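Local structure of malonyl CoA-acyl carrier protein transacylase (Burkholderia pseudomallei 1710b, 3EZO) at residues 303-306 with 307-310. The protein probably transfers the malonyl group from malonyl-CoA to holo-acyl carrier protein in fatty acid synthesis. Sequence-based numbering, arbitrary orientation.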
# COMPACT_ATOMS: atom_id res chain seq x y z
N VAL A 303 9.56 9.30 7.67
CA VAL A 303 10.82 8.65 7.94
C VAL A 303 11.26 7.93 6.67
O VAL A 303 10.70 6.87 6.31
CB VAL A 303 10.69 7.68 9.08
CG1 VAL A 303 12.04 7.02 9.36
CG2 VAL A 303 10.10 8.43 10.31
N PHE A 304 12.24 8.52 5.98
CA PHE A 304 12.82 7.92 4.77
C PHE A 304 14.36 8.06 4.65
O PHE A 304 14.98 7.54 3.72
CB PHE A 304 12.14 8.51 3.52
CG PHE A 304 12.28 9.97 3.41
CD1 PHE A 304 13.43 10.53 2.86
CD2 PHE A 304 11.27 10.81 3.85
CE1 PHE A 304 13.59 11.91 2.76
CE2 PHE A 304 11.42 12.20 3.75
CZ PHE A 304 12.59 12.74 3.19
N ASP A 305 14.96 8.77 5.60
CA ASP A 305 16.41 8.88 5.70
C ASP A 305 16.74 9.42 7.10
O ASP A 305 15.83 9.76 7.84
CB ASP A 305 16.98 9.75 4.56
CG ASP A 305 16.61 11.22 4.63
OD1 ASP A 305 15.97 11.75 5.58
OD2 ASP A 305 16.99 11.90 3.65
N PRO A 306 18.03 9.50 7.47
CA PRO A 306 18.34 9.93 8.84
C PRO A 306 17.85 11.31 9.22
O PRO A 306 17.41 11.49 10.35
CB PRO A 306 19.88 9.84 8.89
CG PRO A 306 20.16 8.66 8.08
CD PRO A 306 19.17 8.76 6.89
N ALA A 307 17.89 12.27 8.28
CA ALA A 307 17.46 13.62 8.62
C ALA A 307 15.95 13.68 8.89
O ALA A 307 15.51 14.25 9.90
CB ALA A 307 17.87 14.61 7.50
N SER A 308 15.17 13.09 8.00
CA SER A 308 13.71 13.07 8.14
C SER A 308 13.34 12.30 9.44
O SER A 308 12.44 12.72 10.14
CB SER A 308 13.07 12.44 6.91
OG SER A 308 13.54 11.09 6.71
N LEU A 309 14.07 11.21 9.73
CA LEU A 309 13.84 10.45 10.96
C LEU A 309 14.00 11.35 12.19
O LEU A 309 13.14 11.37 13.06
CB LEU A 309 14.77 9.25 11.05
CG LEU A 309 14.57 8.15 12.14
CD1 LEU A 309 15.42 6.93 11.75
CD2 LEU A 309 14.92 8.60 13.55
N ASP A 310 15.09 12.10 12.26
CA ASP A 310 15.27 13.07 13.37
C ASP A 310 14.17 14.11 13.49
O ASP A 310 13.71 14.40 14.58
CB ASP A 310 16.63 13.76 13.31
CG ASP A 310 17.73 12.84 13.71
OD1 ASP A 310 17.41 11.81 14.35
OD2 ASP A 310 18.91 13.09 13.34
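One face of the Phe304 ring is covered by Ser308: CB lies 3.8 Å from the ring centroid and only 21° off the ring normal, a CH-pi contact, while OG stands above the centre of the same face. Phe304 CG sits between its backbone N and carbonyl carbon (chi1 59°), which folds the ring back over the serine although its CB points away from the helix. Lys285 adds a cation-pi contact to this ring.

The Asp305 carboxylate is the second flat group. Its OD1 accepts from Ser308 N at 2.9 Å with an N-H...O angle of 167°, the donor lying nearly on the C-O axis; Asp305 stands at the N-cap position of helix 306-314, and this is its capping bond. The same OD1 lies 2.8 Å from Ser308 OG, and Asp305 O is also close to that hydroxyl. Ser308 OG in turn receives the amide of Phe304 in a nearly straight bond (N to OG 3.0 Å). One hydroxyl thus ties the incoming chain to the cap, and OD1 takes the amide of Ser308 and also lies beside its hydroxyl.

Regular helical bonding follows at once: Leu309 N to Asp305 O at 3.0 Å, then Asp310 N to Pro306 O at 3.1 Å. Pro306, with no N-H to offer, fills the first helical position.

On the buried side, away from the predicted active-site residues, Val303 CG1 meets Leu309 CB at 3.9 Å. Both residues also pack on helix 65-85, Val303 on Trp83 and Leu309 on Ala82. Val303 ends strand 299-303, an edge strand of the parallel sheet, and bonds through its backbone to Glu280 and Gly282, near the end of strand 277-281 and just beyond it; the capped turn therefore joins this sheet edge to the C-terminal helix 306-314, with helix 65-85 packed against both.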